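Local structure of virulent strain associated lipoprotein (Borreliella spielmanii A14S, 6FZZ) at residues K93-S96 / E97-L101; N103-E106 / D107-T111; K130-L133 / N134-K137. The protein is an outer surface lipoprotein of the PFam54 family that probably binds glutathione, as its Borrelia burgdorferi counterpart BBE31 does, and may aid colonization of the mammalian host. One frame throughout, in Å; residues are numbered along the deposited sequence.

Contact 1 of 3, residues K93-S96 / E97-L101; sequences KRFS and EIIIL
Arg94 and Glu97, one helical turn apart, form the salt bridge of this part of helix 89-102, with NH2 of Arg94 3.0 Å from OE1 of Glu97. The oxygen sits over one face of the guanidinium, the two planes are nearly perpendicular at 87°, and no N-H points at it. Bends at chi2 and chi3 (47° and 57°) fold the arginine back over its own helix, which also lays its CD 3.8 Å from CD1 of Ile98. The other carboxylate oxygen, OE2 of Glu97, rests against the aliphatic part of Lys93, 3.3 Å from CD of Lys93, while NZ of Lys93 stays 5.3 Å from OE2 of Glu97.

Among the apolar pairs, Ile99 meets Phe95 by a CH-pi contact: its CG1 stands 4.0 Å from the centroid of the Phe95 ring, over the face. Phe162 also meets this ring, and Ile108 of helix 105-126 packs on both residues.

Four backbone i to i+4 bonds, from the amides of Glu97, Ile98, Ile99 and Ile100, run through the segment. The hydroxyl of Ser96 instead bonds the amide of Ala52, tying the helix to a neighbouring loop. The charged ends of Lys93, Arg94 and Glu97 gather on one side, while Phe95 and Ile99 face the helical interior; the stem of Arg94 joins Ile98 against helix 138-170. Lacking a directed N-H, the salt bridge probably contributes mainly electrostatic attraction.

Contact 2 of 3, residues N103-E106 / D107-T111; sequences NEVE and DIFNT
Glu104 and Asp107 bring their side chains together at an oblique angle, the carboxylate planes 45° apart and OE1 of Glu104 4.0 Å from OD2 of Asp107. Water probably tempers this meeting of like charges. One molecule donates to OE1 of Glu104 and accepts from the backbone N of Asp107, 2.9 Å away; a second donates to OD2 of Asp107 at 2.6 Å and only weakly to the same glutamate oxygen. The glutamate chain curls at chi2 (-61°), which turns its carboxylate back beside the start of the helix, and Lys184 and Lys188 of helix 180-209 both form salt bridges to OE2, probably offsetting the negative charge. On the more exposed flank, a third water donates to both OE1 of Glu106 and OD1 of Asp107.

Val105 and Phe109 also meet at a slant, with CG1 of the valine 3.9 Å from CD1 of the ring. The carbonyl O of Val105 lies at the ring edge, in its plane, 3.3 Å from CD1 of Phe109, and accepts the backbone N-H of the same phenylalanine. The amide of Asn110 leans back toward O of Glu106, but its bonds go elsewhere: OD1 to the hydroxyl of Tyr76 on helix 71-83, ND2 to a tetraethylene glycol probably taken from the crystallisation liquor. At the next residue, OG1 of Thr111 donates back to O of Asp107 at 2.7 Å, in the carbonyl plane.

Asn103, with positive phi, closes helix 89-102 in a Schellman motif, and Glu104 directly follows as N-cap of helix 105-126: a tight helix-to-helix junction within an all-helical PFam54 fold, with a water relaying an N-terminal amide to the capping residue's carboxylate.

Contact 3 of 3, residues K130-L133 / N134-K137; sequences KDNL and NKLK
The backbone N of Asn134 donates to a water at 2.8 Å, and the same water donates a weak bond to O of Asp131, 2.7 Å away. It thereby bridges two backbone groups three residues apart, at the start of a short 3-10 turn. Direct bonds carry the turn onward: N of Lys135 donates to O of Asn132 at 3.2 Å, and N of Leu136 to O of Leu133 at 3.0 Å. In both the donor stands above the carbonyl plane, 48° and 46° out of it, away from the lone-pair directions, consistent with the tight i to i+3 winding.

Of the side chains, Leu133 and Leu136 slant across one another, with CD2 of Leu133 4.0 Å from CD1 of Leu136. Both also pack on Leu141 and Leu144 of helix 138-170, and Leu133 reaches Leu19 of helix 15-41 as well. Asn132 and Lys135 run side by side in the same direction on the outer flank, their polar ends 4.2 Å apart between OD1 of Asn132 and NZ of Lys135.

Arg23 and Lys15 of helix 15-41 bond O of Lys130 and O of Leu136. Short-range backbone bonds and one water thus shape the connection, while the leucines, with Lys15 and Arg23, join it to helices 15-41 and 138-170.

Overall arrangement
Contacts 1 and 2 adjoin: their centres are 11 Å apart, on consecutive helices 89-102 and 105-126, and they meet through Phe95 against Phe109, Ile100 against Val105 and a probable hydrogen bond from N of Glu104 to O of Ile99. Contact 2 is the more buried, contact 1 partly so. Contact 3 stands across the chain's centre, about 31 Å from contact 1 and 26 Å from contact 2 between nearest atoms, in the surface connection before helix 138-170. Alpha-helical bonding and aromatic packing mark the first two, with an ion pair in one and bridged carboxylates in the other; the third relies on 3-10 bonding and a leucine pair.

Contact 1 of 3, residues K93-S96 / E97-L101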
# COMPACT_ATOMS: atom_id res chain seq x y z
N LYS A 93 -2.87 1.36 -15.52
CA LYS A 93 -2.80 2.55 -16.36
C LYS A 93 -4.11 3.33 -16.18
O LYS A 93 -4.13 4.53 -16.11
CB LYS A 93 -2.59 2.15 -17.86
CG LYS A 93 -2.82 3.34 -18.81
CD LYS A 93 -3.16 2.94 -20.25
CE LYS A 93 -2.28 1.83 -20.78
NZ LYS A 93 -2.35 1.75 -22.27
N ARG A 94 -5.22 2.63 -16.13
CA ARG A 94 -6.51 3.29 -15.98
C ARG A 94 -6.62 3.96 -14.61
O ARG A 94 -7.12 5.05 -14.53
CB ARG A 94 -7.63 2.27 -16.17
CG ARG A 94 -9.03 2.74 -15.87
CD ARG A 94 -9.45 4.09 -16.45
NE ARG A 94 -9.33 4.18 -17.90
CZ ARG A 94 -9.71 5.25 -18.61
NH1 ARG A 94 -10.23 6.31 -18.00
NH2 ARG A 94 -9.56 5.25 -19.93
N PHE A 95 -6.17 3.30 -13.55
CA PHE A 95 -6.15 3.94 -12.26
C PHE A 95 -5.40 5.27 -12.31
O PHE A 95 -5.85 6.30 -11.80
CB PHE A 95 -5.49 3.02 -11.21
CG PHE A 95 -5.53 3.58 -9.80
CD1 PHE A 95 -6.72 3.59 -9.07
CD2 PHE A 95 -4.38 4.10 -9.22
CE1 PHE A 95 -6.72 4.13 -7.77
CE2 PHE A 95 -4.39 4.61 -7.93
CZ PHE A 95 -5.54 4.59 -7.21
N SER A 96 -4.22 5.23 -12.91
CA SER A 96 -3.40 6.44 -13.00
C SER A 96 -4.14 7.55 -13.75
O SER A 96 -4.14 8.73 -13.33
CB SER A 96 -2.05 6.07 -13.64
OG SER A 96 -1.28 7.17 -13.98
N GLU A 97 -4.69 7.19 -14.92
CA GLU A 97 -5.52 8.09 -15.71
C GLU A 97 -6.63 8.75 -14.89
O GLU A 97 -6.78 10.01 -14.94
CB GLU A 97 -6.12 7.34 -16.93
CG GLU A 97 -5.01 6.91 -17.88
CD GLU A 97 -5.53 6.05 -19.05
OE1 GLU A 97 -6.69 5.57 -18.99
OE2 GLU A 97 -4.77 5.84 -20.03
N ILE A 98 -7.35 7.95 -14.08
CA ILE A 98 -8.48 8.47 -13.30
C ILE A 98 -8.01 9.46 -12.24
O ILE A 98 -8.58 10.51 -12.09
CB ILE A 98 -9.27 7.36 -12.58
CG1 ILE A 98 -10.03 6.51 -13.58
CG2 ILE A 98 -10.28 7.93 -11.61
CD1 ILE A 98 -10.36 5.17 -12.96
N ILE A 99 -6.93 9.13 -11.51
CA ILE A 99 -6.38 10.04 -10.53
C ILE A 99 -5.81 11.37 -11.11
O ILE A 99 -6.01 12.44 -10.56
CB ILE A 99 -5.35 9.30 -9.64
CG1 ILE A 99 -5.96 8.01 -9.08
CG2 ILE A 99 -4.84 10.22 -8.53
CD1 ILE A 99 -7.22 8.20 -8.20
N ILE A 100 -5.09 11.27 -12.23
CA ILE A 100 -4.66 12.44 -12.99
C ILE A 100 -5.84 13.32 -13.42
O ILE A 100 -5.81 14.54 -13.22
CB ILE A 100 -3.82 12.03 -14.21
CG1 ILE A 100 -2.47 11.47 -13.75
CG2 ILE A 100 -3.65 13.17 -15.22
CD1 ILE A 100 -1.71 10.73 -14.85
N LEU A 101 -6.85 12.70 -13.98
CA LEU A 101 -8.08 13.43 -14.34
C LEU A 101 -8.75 14.13 -13.16
O LEU A 101 -9.22 15.24 -13.31
CB LEU A 101 -9.07 12.52 -15.00
CG LEU A 101 -8.69 12.22 -16.42
CD1 LEU A 101 -9.59 11.09 -16.93
CD2 LEU A 101 -8.78 13.49 -17.29

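Contact 2 of 3, residues N103-E106 / D107-T111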
# COMPACT_ATOMS: atom_id res chain seq x y z
N ASN A 103 -7.06 15.18 -10.74
CA ASN A 103 -5.93 16.03 -10.24
C ASN A 103 -5.61 15.84 -8.72
O ASN A 103 -5.52 16.80 -7.93
CB ASN A 103 -6.16 17.47 -10.58
CG ASN A 103 -4.92 18.32 -10.39
OD1 ASN A 103 -3.81 17.94 -10.78
ND2 ASN A 103 -5.11 19.47 -9.80
N GLU A 104 -5.45 14.58 -8.32
CA GLU A 104 -5.21 14.28 -6.90
C GLU A 104 -4.07 13.28 -6.81
O GLU A 104 -4.09 12.43 -5.91
CB GLU A 104 -6.47 13.70 -6.22
CG GLU A 104 -7.64 14.67 -6.00
CD GLU A 104 -7.24 15.83 -5.09
OE1 GLU A 104 -6.25 15.71 -4.32
OE2 GLU A 104 -7.83 16.93 -5.24
N VAL A 105 -3.08 13.40 -7.71
CA VAL A 105 -1.97 12.44 -7.72
C VAL A 105 -1.27 12.40 -6.37
O VAL A 105 -1.05 11.34 -5.77
CB VAL A 105 -1.00 12.68 -8.87
CG1 VAL A 105 0.23 11.78 -8.73
CG2 VAL A 105 -1.68 12.40 -10.21
N GLU A 106 -0.92 13.58 -5.87
CA GLU A 106 -0.17 13.67 -4.61
C GLU A 106 -0.85 13.09 -3.43
O GLU A 106 -0.24 12.28 -2.70
CB GLU A 106 0.22 15.13 -4.31
CG GLU A 106 1.28 15.62 -5.27
CD GLU A 106 1.73 17.06 -4.94
OE1 GLU A 106 1.22 17.67 -3.95
OE2 GLU A 106 2.61 17.57 -5.67
N ASP A 107 -2.11 13.43 -3.21
CA ASP A 107 -2.78 13.05 -1.97
C ASP A 107 -3.15 11.56 -2.04
O ASP A 107 -3.13 10.89 -1.02
CB ASP A 107 -4.06 13.90 -1.74
CG ASP A 107 -3.74 15.28 -1.12
OD1 ASP A 107 -2.57 15.64 -1.07
OD2 ASP A 107 -4.64 16.01 -0.68
N ILE A 108 -3.57 11.07 -3.21
CA ILE A 108 -3.88 9.62 -3.35
C ILE A 108 -2.59 8.78 -3.22
O ILE A 108 -2.58 7.76 -2.47
CB ILE A 108 -4.54 9.33 -4.74
CG1 ILE A 108 -5.94 9.86 -4.78
CG2 ILE A 108 -4.50 7.85 -5.09
CD1 ILE A 108 -6.97 9.03 -3.99
N PHE A 109 -1.55 9.14 -3.99
CA PHE A 109 -0.37 8.29 -4.07
C PHE A 109 0.46 8.41 -2.79
O PHE A 109 0.85 7.39 -2.20
CB PHE A 109 0.48 8.52 -5.34
CG PHE A 109 -0.09 7.83 -6.56
CD1 PHE A 109 -1.11 8.42 -7.31
CD2 PHE A 109 0.40 6.59 -6.94
CE1 PHE A 109 -1.63 7.77 -8.42
CE2 PHE A 109 -0.11 5.96 -8.07
CZ PHE A 109 -1.14 6.53 -8.77
N ASN A 110 0.69 9.61 -2.30
CA ASN A 110 1.54 9.72 -1.10
C ASN A 110 0.91 9.02 0.12
O ASN A 110 1.62 8.42 0.97
CB ASN A 110 1.87 11.19 -0.77
CG ASN A 110 2.83 11.83 -1.76
OD1 ASN A 110 3.58 11.18 -2.52
ND2 ASN A 110 2.87 13.18 -1.72
N THR A 111 -0.40 9.14 0.23
CA THR A 111 -1.11 8.59 1.35
C THR A 111 -1.07 7.06 1.29
O THR A 111 -0.76 6.43 2.31
CB THR A 111 -2.57 9.14 1.49
OG1 THR A 111 -2.56 10.55 1.57
CG2 THR A 111 -3.20 8.67 2.78
O HOH W 1 -3.42 15.67 -4.54
O HOH W 2 -7.22 16.37 -1.10
O HOH W 3 -0.75 17.72 -1.94

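Contact 3 of 3, residues K130-L133 / N134-K137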
# COMPACT_ATOMS: atom_id res chain seq x y z
N LYS A 130 11.44 -14.10 13.21
CA LYS A 130 10.27 -14.95 13.30
C LYS A 130 10.57 -16.30 14.03
O LYS A 130 9.67 -16.92 14.55
CB LYS A 130 9.77 -15.24 11.90
CG LYS A 130 10.65 -16.19 11.15
CD LYS A 130 10.32 -16.30 9.70
CE LYS A 130 11.00 -17.56 9.15
NZ LYS A 130 12.27 -17.27 8.47
N ASP A 131 11.81 -16.74 14.02
CA ASP A 131 12.17 -17.99 14.73
C ASP A 131 12.39 -17.78 16.19
O ASP A 131 12.58 -18.73 16.94
CB ASP A 131 13.33 -18.66 14.03
CG ASP A 131 12.95 -19.10 12.63
OD1 ASP A 131 11.74 -19.36 12.38
OD2 ASP A 131 13.83 -19.15 11.76
N ASN A 132 12.25 -16.53 16.62
CA ASN A 132 12.44 -16.13 17.97
C ASN A 132 11.17 -15.80 18.67
O ASN A 132 11.26 -15.28 19.77
CB ASN A 132 13.29 -14.86 18.04
CG ASN A 132 14.67 -15.06 17.51
OD1 ASN A 132 15.64 -14.84 18.22
ND2 ASN A 132 14.79 -15.45 16.24
N LEU A 133 10.01 -16.03 18.03
CA LEU A 133 8.73 -15.69 18.60
C LEU A 133 8.49 -16.43 19.85
O LEU A 133 7.71 -15.95 20.67
CB LEU A 133 7.54 -15.88 17.64
CG LEU A 133 7.54 -14.91 16.43
CD1 LEU A 133 6.72 -15.39 15.23
CD2 LEU A 133 7.07 -13.53 16.89
N ASN A 134 9.17 -17.57 20.04
CA ASN A 134 8.90 -18.36 21.27
C ASN A 134 9.36 -17.62 22.55
O ASN A 134 8.90 -17.94 23.65
CB ASN A 134 9.48 -19.80 21.20
CG ASN A 134 10.99 -19.83 21.04
OD1 ASN A 134 11.74 -18.95 21.52
ND2 ASN A 134 11.47 -20.86 20.38
N LYS A 135 10.22 -16.61 22.43
CA LYS A 135 10.54 -15.80 23.65
C LYS A 135 9.36 -14.98 24.18
O LYS A 135 9.40 -14.50 25.32
CB LYS A 135 11.77 -14.92 23.42
CG LYS A 135 13.00 -15.72 23.04
CD LYS A 135 14.06 -14.76 22.56
CE LYS A 135 15.43 -15.43 22.47
NZ LYS A 135 16.50 -14.40 22.26
N LEU A 136 8.29 -14.83 23.39
CA LEU A 136 7.15 -14.05 23.84
C LEU A 136 6.19 -14.91 24.64
O LEU A 136 6.01 -16.10 24.39
CB LEU A 136 6.40 -13.34 22.67
CG LEU A 136 7.22 -12.39 21.78
CD1 LEU A 136 6.39 -12.01 20.55
CD2 LEU A 136 7.65 -11.15 22.56
N LYS A 137 5.51 -14.27 25.58
CA LYS A 137 4.41 -14.91 26.27
C LYS A 137 3.15 -14.87 25.40
O LYS A 137 3.09 -14.11 24.42
CB LYS A 137 4.20 -14.24 27.65
CG LYS A 137 3.07 -14.83 28.49
CD LYS A 137 1.84 -13.92 28.45
CE LYS A 137 0.61 -14.59 29.02
NZ LYS A 137 -0.11 -13.56 29.82
O HOH W 4 10.19 -19.20 18.07